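Local coordinates for protein pyridoxal kinase (Lactobacillus plantarum, PDB 3H74) that probably catalyses the ATP-dependent phosphorylation of pyridoxal to pyridoxal 5'-phosphate, as a kinase of the ribokinase clan, at residues Cys89-Thr93 with Ala127-Gln133; Tyr82-Val86 with Phe120-Tyr124; Leu206-Tyr210 with Val246-Ile250; His45-Tyr49 with Asp257-Val261; Val26-Gln31 with Ile270-Asn274. All blocks are in the same frame, centred on the assembly; numbering follows the deposited sequence.

Contact 1: residues Cys89-Thr93 with Ala127-Gln133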
# COMPACT_ATOMS: atom_id res chain seq x y z
N CYS A 89 -2.52 14.07 5.02
CA CYS A 89 -1.14 13.72 4.68
C CYS A 89 -0.16 14.45 5.58
O CYS A 89 0.79 13.86 6.09
CB CYS A 89 -0.84 14.05 3.23
SG CYS A 89 -1.46 12.86 2.04
N GLN A 90 -0.40 15.75 5.77
CA GLN A 90 0.47 16.58 6.61
C GLN A 90 0.45 16.14 8.07
O GLN A 90 1.50 16.03 8.70
CB GLN A 90 0.08 18.05 6.48
CG GLN A 90 0.32 18.61 5.09
CD GLN A 90 -0.29 19.99 4.88
OE1 GLN A 90 -1.16 20.42 5.64
NE2 GLN A 90 0.15 20.67 3.84
N GLN A 91 -0.74 15.86 8.59
CA GLN A 91 -0.89 15.39 9.96
C GLN A 91 -0.16 14.08 10.19
O GLN A 91 0.56 13.91 11.17
CB GLN A 91 -2.37 15.20 10.29
CG GLN A 91 -3.14 16.51 10.44
CD GLN A 91 -3.02 17.14 11.83
OE1 GLN A 91 -2.61 16.48 12.79
NE2 GLN A 91 -3.38 18.40 11.94
N ILE A 92 -0.34 13.13 9.26
CA ILE A 92 0.34 11.84 9.34
C ILE A 92 1.86 12.01 9.28
O ILE A 92 2.59 11.41 10.06
CB ILE A 92 -0.17 10.85 8.26
CG1 ILE A 92 -1.64 10.50 8.53
CG2 ILE A 92 0.71 9.59 8.20
CD1 ILE A 92 -2.33 9.81 7.36
N THR A 93 2.33 12.85 8.35
CA THR A 93 3.77 13.07 8.17
C THR A 93 4.44 13.49 9.48
O THR A 93 5.45 12.91 9.89
CB THR A 93 4.06 14.10 7.05
OG1 THR A 93 3.51 13.64 5.81
CG2 THR A 93 5.56 14.30 6.87
N ALA A 127 1.74 16.93 -1.48
CA ALA A 127 1.60 16.41 -0.12
C ALA A 127 2.14 14.98 0.00
O ALA A 127 2.78 14.63 0.99
CB ALA A 127 0.15 16.48 0.32
N MSE A 128 1.90 14.17 -1.03
CA MSE A 128 2.39 12.80 -1.04
C MSE A 128 3.92 12.75 -1.08
O MSE A 128 4.55 11.92 -0.42
CB MSE A 128 1.81 12.04 -2.23
CG MSE A 128 2.12 10.56 -2.19
SE MSE A 128 1.52 9.66 -0.56
CE MSE A 128 -0.32 10.26 -0.55
N ARG A 129 4.54 13.67 -1.84
CA ARG A 129 5.99 13.73 -1.90
C ARG A 129 6.58 14.03 -0.51
O ARG A 129 7.55 13.53 -0.19
CB ARG A 129 6.47 14.80 -2.91
CG ARG A 129 6.23 14.46 -4.40
CD ARG A 129 6.83 15.53 -5.31
NE ARG A 129 6.48 15.31 -6.68
CZ ARG A 129 5.80 16.14 -7.42
NH1 ARG A 129 5.42 17.30 -6.94
NH2 ARG A 129 5.54 15.85 -8.64
N GLN A 130 5.90 14.82 0.28
CA GLN A 130 6.34 15.06 1.66
C GLN A 130 6.19 13.81 2.56
O GLN A 130 7.03 13.48 3.27
CB GLN A 130 5.57 16.22 2.30
CG GLN A 130 4.17 16.24 1.79
CD GLN A 130 3.05 16.80 2.73
OE1 GLN A 130 2.87 18.07 2.76
NE2 GLN A 130 2.30 15.89 3.44
N LEU A 131 5.05 13.16 2.43
CA LEU A 131 4.75 11.98 3.23
C LEU A 131 5.72 10.81 2.95
O LEU A 131 6.04 10.14 3.84
CB LEU A 131 3.28 11.53 2.98
CG LEU A 131 2.82 10.25 3.66
CD1 LEU A 131 2.97 10.38 5.19
CD2 LEU A 131 1.36 10.02 3.29
N ILE A 132 6.14 10.64 1.71
CA ILE A 132 7.04 9.54 1.37
C ILE A 132 8.50 9.78 1.77
O ILE A 132 9.31 8.86 1.72
CB ILE A 132 6.98 9.17 -0.14
CG1 ILE A 132 7.52 10.31 -1.02
CG2 ILE A 132 5.57 8.70 -0.52
CD1 ILE A 132 7.65 9.96 -2.49
N GLN A 133 8.83 11.02 2.16
CA GLN A 133 10.23 11.43 2.31
C GLN A 133 11.04 10.62 3.32
O GLN A 133 12.25 10.46 3.16
CB GLN A 133 10.35 12.94 2.56
CG GLN A 133 9.97 13.41 3.97
CD GLN A 133 9.49 14.87 4.02
OE1 GLN A 133 9.55 15.60 3.03
NE2 GLN A 133 8.99 15.28 5.19
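Cys89 and Thr93 of helix 86-98 pack on Ala127 and Leu131 of helix 122-131, two neighbouring helices that flank the central sheet and run almost parallel, their axes in these segments inclined by 11° and 9.2 Å apart. Cys89 acts as a knob in a hole formed by Ala127, Met128 (a selenomethionine), Gln130 and Leu131. Its CB meets Ala127 CB at 3.9 Å, and its SG reaches Met128 CE at 3.8 Å. The selenomethionine starts away from the partner helix, but bends at chi2 and chi3 bring CE back toward it. Cys89 and Ala127 are small enough for CB to meet CB. One turn on, Thr93 lies over the backbone of Leu131, its OG1 3.3 Å from Leu131 CA. That hydroxyl can lie against carbon while its proton is spent on Cys89 O at 2.7 Å, one turn back in its own helix, an oxygen that Thr93 N approaches from the other face. Deeper in, Leu131 CD1 rests on Ile92 CG2 at 3.8 Å, while Ile92 and Cys89 also touch Val83 in the preceding loop. Gln90 and Gln130 lie at the more exposed edge, the modelled position of Gln130 being doubtful. Adjacent parallel helices of this kind, each linking successive parallel strands, are characteristic of the three-layered alpha/beta ribokinase fold.

Contact 2: residues Tyr82-Val86 with Phe120-Tyr124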
# COMPACT_ATOMS: atom_id res chain seq x y z
N TYR A 82 -4.18 4.59 1.37
CA TYR A 82 -4.99 5.74 0.96
C TYR A 82 -5.20 6.72 2.11
O TYR A 82 -5.66 6.32 3.19
CB TYR A 82 -6.34 5.26 0.43
CG TYR A 82 -7.30 6.37 0.07
CD1 TYR A 82 -7.41 6.83 -1.24
CD2 TYR A 82 -8.11 6.96 1.05
CE1 TYR A 82 -8.30 7.85 -1.57
CE2 TYR A 82 -8.99 8.00 0.73
CZ TYR A 82 -9.08 8.43 -0.59
OH TYR A 82 -9.95 9.44 -0.94
N VAL A 83 -4.91 7.99 1.87
CA VAL A 83 -5.11 9.03 2.88
C VAL A 83 -6.33 9.88 2.51
O VAL A 83 -7.35 9.86 3.21
CB VAL A 83 -3.84 9.89 3.11
CG1 VAL A 83 -4.11 10.97 4.13
CG2 VAL A 83 -2.69 9.02 3.58
N GLY A 84 -6.23 10.62 1.41
CA GLY A 84 -7.40 11.26 0.81
C GLY A 84 -7.47 12.77 0.84
O GLY A 84 -8.28 13.35 0.11
N SER A 85 -6.65 13.41 1.67
CA SER A 85 -6.59 14.88 1.69
C SER A 85 -5.21 15.37 2.05
O SER A 85 -4.43 14.67 2.72
CB SER A 85 -7.63 15.45 2.65
OG SER A 85 -7.28 15.17 4.00
N VAL A 86 -4.90 16.59 1.60
CA VAL A 86 -3.62 17.23 1.88
C VAL A 86 -3.43 17.38 3.39
O VAL A 86 -2.37 17.03 3.93
CB VAL A 86 -3.50 18.60 1.16
CG1 VAL A 86 -2.33 19.40 1.71
CG2 VAL A 86 -3.35 18.40 -0.35
N PHE A 120 -8.14 14.07 -6.74
CA PHE A 120 -6.72 14.35 -6.50
C PHE A 120 -6.15 15.28 -7.56
O PHE A 120 -6.46 15.17 -8.76
CB PHE A 120 -5.90 13.05 -6.48
CG PHE A 120 -6.15 12.17 -5.28
CD1 PHE A 120 -6.73 12.67 -4.10
CD2 PHE A 120 -5.76 10.83 -5.31
CE1 PHE A 120 -6.93 11.84 -3.00
CE2 PHE A 120 -5.96 10.00 -4.21
CZ PHE A 120 -6.54 10.50 -3.05
N ASP A 121 -5.30 16.20 -7.11
CA ASP A 121 -4.67 17.18 -7.99
C ASP A 121 -3.18 17.30 -7.66
O ASP A 121 -2.66 16.55 -6.83
CB ASP A 121 -5.39 18.53 -7.85
CG ASP A 121 -5.47 19.02 -6.41
OD1 ASP A 121 -4.71 18.53 -5.55
OD2 ASP A 121 -6.31 19.90 -6.13
N GLN A 122 -2.50 18.26 -8.29
CA GLN A 122 -1.08 18.48 -8.06
C GLN A 122 -0.74 18.82 -6.61
O GLN A 122 0.34 18.47 -6.13
CB GLN A 122 -0.53 19.54 -9.01
CG GLN A 122 -0.20 18.99 -10.40
CD GLN A 122 1.04 18.12 -10.41
OE1 GLN A 122 2.11 18.50 -9.91
NE2 GLN A 122 0.91 16.93 -11.00
N ASP A 123 -1.65 19.50 -5.93
CA ASP A 123 -1.48 19.80 -4.51
C ASP A 123 -1.39 18.51 -3.70
O ASP A 123 -0.58 18.41 -2.78
CB ASP A 123 -2.62 20.68 -3.98
CG ASP A 123 -2.48 22.14 -4.38
OD1 ASP A 123 -1.37 22.58 -4.76
OD2 ASP A 123 -3.50 22.86 -4.30
N TYR A 124 -2.22 17.53 -4.05
CA TYR A 124 -2.19 16.25 -3.35
C TYR A 124 -0.91 15.48 -3.66
O TYR A 124 -0.33 14.86 -2.76
CB TYR A 124 -3.43 15.40 -3.67
CG TYR A 124 -3.55 14.20 -2.76
CD1 TYR A 124 -3.94 14.35 -1.44
CD2 TYR A 124 -3.25 12.92 -3.22
CE1 TYR A 124 -4.06 13.26 -0.59
CE2 TYR A 124 -3.34 11.82 -2.37
CZ TYR A 124 -3.75 12.00 -1.07
OH TYR A 124 -3.86 10.93 -0.22
O HOH W 1 -3.21 8.47 -0.90
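Gly84 N donates to Tyr124 OH over 2.9 Å in a nearly straight bond (166°), and the same hydroxyl lies 2.6 Å from a water that accepts from Val83 N, so one phenol oxygen serves two successive amides of the turn. Tyr124 gets there with CG anti to its own backbone N (chi1 -169°), the ring reaching out from the first turn of its helix. Gly84 has a positive phi, where a beta carbon would be jammed against the preceding carbonyl and would strike the Tyr82 ring. The loop is the beta-alpha connection from strand 77-80 to helix 86-98 of the alpha/beta ribokinase-type fold, and the contact ties two helix starts: Ser85 is the N-cap of helix 86-98, and Asp121 caps helix 122-131, its OD1 accepting from Tyr124 N at 3.1 Å. Phenylalanine in place of Tyr124 would probably leave Gly84 N without its acceptor and the water without one of its two partners. Among the aromatic groups, Phe120 lays one face against the Tyr124 ring and turns its edge to Gly84 O. The Tyr82 and Phe120 rings are roughly parallel, 29° apart, but slid until they scarcely overlap, Tyr82 CE1 meeting Phe120 CZ at 3.5 Å. Apolar contact is lighter: Val86 CG2 stands 4.2 Å from Tyr124 CD1.

Contact 3: residues Leu206-Tyr210 with Val246-Ile250; sequences LPGHY and VAETI
Tyr210 OH, which presses on Ile250 across the contact, donates to Pro207 O at 2.6 Å and lies in the plane of that carbonyl. This bond closes the loop 206-210 on itself and probably steadies the ring against the helix. Gly208, inside the closed loop, has a positive phi; a beta carbon there would run into Tyr210 OH as well as the carbonyl of Pro207, which explains the glycine. No hydrogen bond crosses to helix 231-251; the contact is van der Waals packing. With CG anti to the carbonyl carbon (chi1 -51°), the Tyr210 ring is swung toward the helix and lies across three of its residues. Val246 CG1 comes against its CD2-CE2 side, 3.6 Å from Tyr210 CE2. From the same side of the ring plane Thr249 CG2 approaches Tyr210 CD1 at 3.9 Å, and at the far end Ile250 CG1 is only 3.2 Å from Tyr210 OH, a tight fit. Branched residues on successive turns serve well here, since their methyl groups mould round a flat partner. Thr249 turns its methyl to the ring, while its hydroxyl is engaged by Ala245 O and Ala262 N. Beside the tyrosine, Leu206 runs past Val246 in the opposite direction, its CD1 3.8 Å from Val246 CG1, while Leu206 CB meets Ile250 CD1 at 4.1 Å. The contact lies at the surface: the loop that leads from strand 198-204 into helix 213-226 is laid against the later turns of helix 231-251, with Val261 of the following loop packed on Val246 and Thr249.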
# COMPACT_ATOMS: atom_id res chain seq x y z
N LEU A 206 -2.78 -13.15 -14.30
CA LEU A 206 -4.06 -13.84 -14.40
C LEU A 206 -5.10 -12.91 -15.01
O LEU A 206 -5.00 -11.70 -14.85
CB LEU A 206 -4.51 -14.33 -13.02
CG LEU A 206 -3.47 -15.17 -12.25
CD1 LEU A 206 -3.97 -15.55 -10.86
CD2 LEU A 206 -3.07 -16.43 -13.03
N PRO A 207 -6.09 -13.47 -15.73
CA PRO A 207 -7.08 -12.62 -16.40
C PRO A 207 -8.01 -11.92 -15.42
O PRO A 207 -8.32 -12.46 -14.36
CB PRO A 207 -7.88 -13.62 -17.24
CG PRO A 207 -7.73 -14.92 -16.51
CD PRO A 207 -6.34 -14.90 -15.97
N GLY A 208 -8.44 -10.72 -15.79
CA GLY A 208 -9.42 -9.97 -15.02
C GLY A 208 -8.77 -8.89 -14.18
O GLY A 208 -7.55 -8.75 -14.14
N HIS A 209 -9.62 -8.13 -13.49
CA HIS A 209 -9.15 -7.15 -12.53
C HIS A 209 -9.93 -7.30 -11.23
O HIS A 209 -11.14 -7.58 -11.25
CB HIS A 209 -9.23 -5.73 -13.09
CG HIS A 209 -10.62 -5.32 -13.47
ND1 HIS A 209 -11.25 -5.79 -14.60
CD2 HIS A 209 -11.51 -4.52 -12.85
CE1 HIS A 209 -12.47 -5.28 -14.67
NE2 HIS A 209 -12.65 -4.51 -13.61
N TYR A 210 -9.22 -7.15 -10.12
CA TYR A 210 -9.73 -7.50 -8.80
C TYR A 210 -9.41 -6.43 -7.79
O TYR A 210 -8.26 -6.02 -7.64
CB TYR A 210 -9.16 -8.85 -8.33
CG TYR A 210 -9.37 -9.88 -9.39
CD1 TYR A 210 -10.58 -10.57 -9.48
CD2 TYR A 210 -8.41 -10.09 -10.38
CE1 TYR A 210 -10.80 -11.47 -10.50
CE2 TYR A 210 -8.62 -10.98 -11.41
CZ TYR A 210 -9.81 -11.67 -11.45
OH TYR A 210 -10.03 -12.56 -12.47
N VAL A 246 -5.41 -13.93 -5.89
CA VAL A 246 -6.21 -13.70 -7.09
C VAL A 246 -6.74 -15.02 -7.66
O VAL A 246 -7.91 -15.11 -8.01
CB VAL A 246 -5.46 -12.87 -8.16
CG1 VAL A 246 -6.24 -12.85 -9.47
CG2 VAL A 246 -5.20 -11.46 -7.64
N ALA A 247 -5.88 -16.04 -7.71
CA ALA A 247 -6.31 -17.36 -8.18
C ALA A 247 -7.48 -17.88 -7.35
O ALA A 247 -8.45 -18.43 -7.88
CB ALA A 247 -5.16 -18.34 -8.16
N GLU A 248 -7.41 -17.69 -6.04
CA GLU A 248 -8.50 -18.14 -5.19
C GLU A 248 -9.79 -17.38 -5.47
O GLU A 248 -10.89 -17.94 -5.46
CB GLU A 248 -8.15 -18.07 -3.69
CG GLU A 248 -9.26 -18.69 -2.84
CD GLU A 248 -9.06 -18.56 -1.35
OE1 GLU A 248 -8.12 -17.89 -0.90
OE2 GLU A 248 -9.88 -19.18 -0.63
N THR A 249 -9.64 -16.08 -5.72
CA THR A 249 -10.78 -15.22 -6.02
C THR A 249 -11.49 -15.73 -7.28
O THR A 249 -12.71 -15.87 -7.30
CB THR A 249 -10.33 -13.76 -6.22
OG1 THR A 249 -9.57 -13.34 -5.08
CG2 THR A 249 -11.51 -12.83 -6.42
N ILE A 250 -10.70 -16.03 -8.31
CA ILE A 250 -11.25 -16.59 -9.56
C ILE A 250 -11.96 -17.92 -9.28
O ILE A 250 -13.08 -18.17 -9.74
CB ILE A 250 -10.13 -16.76 -10.60
CG1 ILE A 250 -9.57 -15.39 -10.99
CG2 ILE A 250 -10.65 -17.50 -11.85
CD1 ILE A 250 -8.31 -15.43 -11.82

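Contact 4: residues His45-Tyr49 with Asp257-Val261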
# COMPACT_ATOMS: atom_id res chain seq x y z
N HIS A 45 -16.90 0.56 -0.53
CA HIS A 45 -15.88 1.20 -1.34
C HIS A 45 -16.53 1.93 -2.52
O HIS A 45 -17.75 1.86 -2.74
CB HIS A 45 -14.72 0.27 -1.73
CG HIS A 45 -15.08 -0.86 -2.65
ND1 HIS A 45 -15.63 -0.67 -3.90
CD2 HIS A 45 -14.89 -2.19 -2.52
CE1 HIS A 45 -15.78 -1.85 -4.49
NE2 HIS A 45 -15.35 -2.78 -3.67
N THR A 46 -15.70 2.67 -3.24
CA THR A 46 -16.18 3.61 -4.25
C THR A 46 -16.31 3.03 -5.66
O THR A 46 -16.53 3.77 -6.62
CB THR A 46 -15.28 4.88 -4.28
OG1 THR A 46 -13.91 4.49 -4.37
CG2 THR A 46 -15.46 5.70 -3.01
N SER A 47 -16.21 1.71 -5.80
CA SER A 47 -16.23 1.09 -7.12
C SER A 47 -17.39 0.11 -7.31
O SER A 47 -17.24 -1.10 -7.13
CB SER A 47 -14.87 0.42 -7.41
OG SER A 47 -13.81 1.36 -7.37
N GLY A 48 -18.57 0.62 -7.65
CA GLY A 48 -19.67 -0.25 -8.08
C GLY A 48 -20.92 -0.33 -7.23
O GLY A 48 -21.87 -1.04 -7.58
N TYR A 49 -20.94 0.36 -6.10
CA TYR A 49 -22.09 0.34 -5.20
C TYR A 49 -22.91 1.64 -5.27
O TYR A 49 -23.84 1.81 -4.49
CB TYR A 49 -21.66 0.13 -3.75
CG TYR A 49 -20.91 -1.14 -3.45
CD1 TYR A 49 -21.59 -2.32 -3.16
CD2 TYR A 49 -19.52 -1.15 -3.39
CE1 TYR A 49 -20.90 -3.50 -2.85
CE2 TYR A 49 -18.82 -2.30 -3.07
CZ TYR A 49 -19.50 -3.46 -2.81
OH TYR A 49 -18.78 -4.59 -2.49
N ASP A 257 -18.65 -9.11 -8.40
CA ASP A 257 -17.25 -8.78 -8.70
C ASP A 257 -16.69 -7.59 -7.92
O ASP A 257 -15.55 -7.19 -8.15
CB ASP A 257 -17.02 -8.61 -10.22
CG ASP A 257 -17.70 -7.38 -10.79
OD1 ASP A 257 -18.30 -6.58 -10.04
OD2 ASP A 257 -17.64 -7.21 -12.03
N ARG A 258 -17.48 -7.03 -7.01
CA ARG A 258 -17.03 -5.86 -6.25
C ARG A 258 -16.18 -6.21 -5.02
O ARG A 258 -15.29 -5.44 -4.66
CB ARG A 258 -18.21 -4.98 -5.87
CG ARG A 258 -18.95 -4.43 -7.08
CD ARG A 258 -20.29 -3.82 -6.72
NE ARG A 258 -21.20 -4.79 -6.14
CZ ARG A 258 -22.48 -4.54 -5.89
NH1 ARG A 258 -23.00 -3.36 -6.20
NH2 ARG A 258 -23.24 -5.47 -5.34
N GLN A 259 -16.46 -7.35 -4.40
CA GLN A 259 -15.72 -7.75 -3.21
C GLN A 259 -14.24 -7.91 -3.51
O GLN A 259 -13.86 -8.42 -4.56
CB GLN A 259 -16.28 -9.07 -2.66
CG GLN A 259 -15.65 -9.51 -1.35
CD GLN A 259 -16.21 -10.82 -0.85
OE1 GLN A 259 -17.38 -11.12 -1.07
NE2 GLN A 259 -15.38 -11.60 -0.15
N GLY A 260 -13.40 -7.46 -2.58
CA GLY A 260 -11.97 -7.58 -2.75
C GLY A 260 -11.46 -9.02 -2.77
O GLY A 260 -12.19 -9.98 -2.48
N VAL A 261 -10.18 -9.14 -3.10
CA VAL A 261 -9.52 -10.44 -3.27
C VAL A 261 -9.70 -11.36 -2.06
O VAL A 261 -9.68 -10.91 -0.91
CB VAL A 261 -8.02 -10.22 -3.65
CG1 VAL A 261 -7.23 -9.62 -2.51
CG2 VAL A 261 -7.37 -11.46 -4.14
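His45 NE2 donates to Arg258 O at 2.8 Å, nearly straight at 165°, with the oxygen in the plane of the imidazole although the donor stands well above the plane of the carbonyl. Ring nitrogen ND1 in turn accepts from Ser47 N, which holds His45 by both nitrogens and fixes its rotation. In the reverse direction Arg258 NH1 donates to Gly48 O at 2.9 Å, in the plane of the guanidinium. Asp256 forms a salt bridge with Arg258 NE, and Asn211 ND2 also binds Arg258 O. Outside these bonds comes the packing. A bend at chi3 (-62°) folds the arginine chain over Tyr49: Arg258 CD sits above the ring face, 3.9 Å from its centroid, in a CH-pi contact, and the guanidinium lies nearly flat on the CD1-CE1 side, its plane 17° from the ring. Arg258 CB touches Tyr49 OH at 3.4 Å. Gly48 lets the chain come so near, for a beta carbon there would clash with Arg258 CD. Two surface loops, one after strand 32-42 and the other between helices 231-251 and 264-274, are thus joined by reciprocal side-chain-to-backbone bonds, which implies that the imidazole of His45 works as a donor through NE2 and as an acceptor through ND1.

Contact 5: residues Val26-Gln31 with Ile270-Asn274; sequences VLTAMQ and ILALN
Ala29 O, a carbonyl at the C-terminal end of helix 19-29, is taken up by a side chain of another helix: Asn274 ND2 donates to it at 3.0 Å, almost along the C=O axis and in the plane of the amide. Helix 19-29 ends in a Schellman motif in which Gln31, at a positive phi of 78°, is the C-prime residue and Tyr32 N returns to Leu27 O. Ala29 lies in the final turn, where a carbonyl can take a side-chain donor, so an asparagine N-H suits it. The other arm of that amide is used as well. Asn274 OD1 accepts a weak bond from Gln31 NE2 at 3.2 Å, the two side chains coming from opposite directions with amide planes 56° apart, and a firmer one from a water 2.7 Å away, which also reaches weakly to Met30 O. Were Asn274 replaced by alanine, Ala29 O would probably lose its donor from this helix and the Gln31 amide be freer to turn. Beside this polar end Ile270 packs between the helices. Its CG2 meets CG of Met30, a selenomethionine, at 3.5 Å and Ala29 CB at 3.8 Å, while its CD1 continues to Val26 CG1 at 3.9 Å; the small Ala29 lets a branched isoleucine sit against the backbone. Leu271 CD1 touches Ala29 CB from the more exposed side. Helix 264-274, the last of the chain, thereby lies on the C-terminal part of helix 19-29, with Trp241 of helix 231-251 against Ile270, while Leu27 faces strands 4-13 and 32-42.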
# COMPACT_ATOMS: atom_id res chain seq x y z
N VAL A 26 -4.85 -9.86 7.63
CA VAL A 26 -3.54 -10.28 7.16
C VAL A 26 -2.44 -10.00 8.19
O VAL A 26 -1.66 -10.89 8.54
CB VAL A 26 -3.23 -9.61 5.80
CG1 VAL A 26 -1.76 -9.77 5.42
CG2 VAL A 26 -4.13 -10.19 4.71
N LEU A 27 -2.39 -8.78 8.71
CA LEU A 27 -1.33 -8.41 9.62
C LEU A 27 -1.52 -9.03 11.01
O LEU A 27 -0.55 -9.38 11.67
CB LEU A 27 -1.16 -6.89 9.66
CG LEU A 27 -0.53 -6.36 8.36
CD1 LEU A 27 -0.82 -4.87 8.20
CD2 LEU A 27 0.96 -6.64 8.30
N THR A 28 -2.76 -9.21 11.43
CA THR A 28 -3.03 -9.96 12.65
C THR A 28 -2.50 -11.39 12.51
O THR A 28 -1.81 -11.90 13.40
CB THR A 28 -4.52 -9.95 12.99
OG1 THR A 28 -4.94 -8.60 13.21
CG2 THR A 28 -4.82 -10.76 14.25
N ALA A 29 -2.77 -12.04 11.38
CA ALA A 29 -2.29 -13.40 11.16
C ALA A 29 -0.77 -13.45 11.17
O ALA A 29 -0.18 -14.45 11.58
CB ALA A 29 -2.84 -13.96 9.86
N MSE A 30 -0.12 -12.37 10.75
CA MSE A 30 1.34 -12.26 10.74
C MSE A 30 1.89 -11.81 12.10
O MSE A 30 3.02 -11.43 12.16
CB MSE A 30 1.79 -11.29 9.62
CG MSE A 30 1.38 -11.80 8.17
SE MSE A 30 1.94 -10.69 6.60
CE MSE A 30 3.65 -10.90 7.63
N GLN A 31 1.08 -11.83 13.13
CA GLN A 31 1.54 -11.69 14.51
C GLN A 31 1.86 -10.20 14.87
O GLN A 31 2.63 -9.92 15.71
CB GLN A 31 2.73 -12.64 14.80
CG GLN A 31 2.59 -14.07 14.21
CD GLN A 31 3.85 -14.90 14.48
OE1 GLN A 31 4.09 -15.05 15.51
NE2 GLN A 31 4.74 -15.10 13.55
N ILE A 270 0.35 -17.68 5.42
CA ILE A 270 0.93 -16.92 6.52
C ILE A 270 1.13 -17.81 7.75
O ILE A 270 2.20 -17.81 8.37
CB ILE A 270 0.04 -15.71 6.86
CG1 ILE A 270 0.19 -14.63 5.78
CG2 ILE A 270 0.40 -15.17 8.25
CD1 ILE A 270 -0.92 -13.61 5.75
N LEU A 271 0.11 -18.59 8.10
CA LEU A 271 0.22 -19.48 9.25
C LEU A 271 1.27 -20.58 9.01
O LEU A 271 2.00 -20.95 9.93
CB LEU A 271 -1.14 -20.05 9.62
CG LEU A 271 -1.91 -19.22 10.66
CD1 LEU A 271 -2.32 -17.87 10.15
CD2 LEU A 271 -3.12 -19.94 11.17
N ALA A 272 1.37 -21.07 7.78
CA ALA A 272 2.39 -22.07 7.43
C ALA A 272 3.79 -21.49 7.58
O ALA A 272 4.69 -22.16 8.09
CB ALA A 272 2.17 -22.61 6.03
N LEU A 273 3.98 -20.24 7.22
CA LEU A 273 5.26 -19.56 7.37
C LEU A 273 5.57 -19.39 8.85
O LEU A 273 6.65 -19.58 9.27
CB LEU A 273 5.26 -18.20 6.68
CG LEU A 273 6.60 -17.45 6.66
CD1 LEU A 273 7.70 -18.26 5.89
CD2 LEU A 273 6.36 -16.08 6.08
N ASN A 274 4.59 -19.01 9.63
CA ASN A 274 4.71 -18.89 11.08
C ASN A 274 5.14 -20.23 11.69
O ASN A 274 5.98 -20.26 12.54
CB ASN A 274 3.37 -18.48 11.71
CG ASN A 274 2.95 -17.04 11.38
OD1 ASN A 274 3.65 -16.31 10.81
ND2 ASN A 274 1.74 -16.71 11.73
O HOH W 2 4.59 -13.81 10.28

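How the contacts relate
Contacts 1 and 2 form one continuous region: both use helix 122-131, and Cys89 touches Val83 and Tyr124 between them. Contact 1 is mostly apolar helix packing, while contact 2, at the helix starts, depends on a hydroxyl, a water and packed aromatic rings. Contacts 3 and 4 also touch, through Thr249 and Val261, but lie at the surface; the first has no hydrogen bond across its interface, whereas the second rests on hydrogen bonds and an arginine over a tyrosine. Contact 5, partly buried like contacts 1 and 2, joins an early helix to the last and mixes both chemistries. Contacts 1 and 5 stand on opposite sides of the chain's centre, their centres about 29 Å apart.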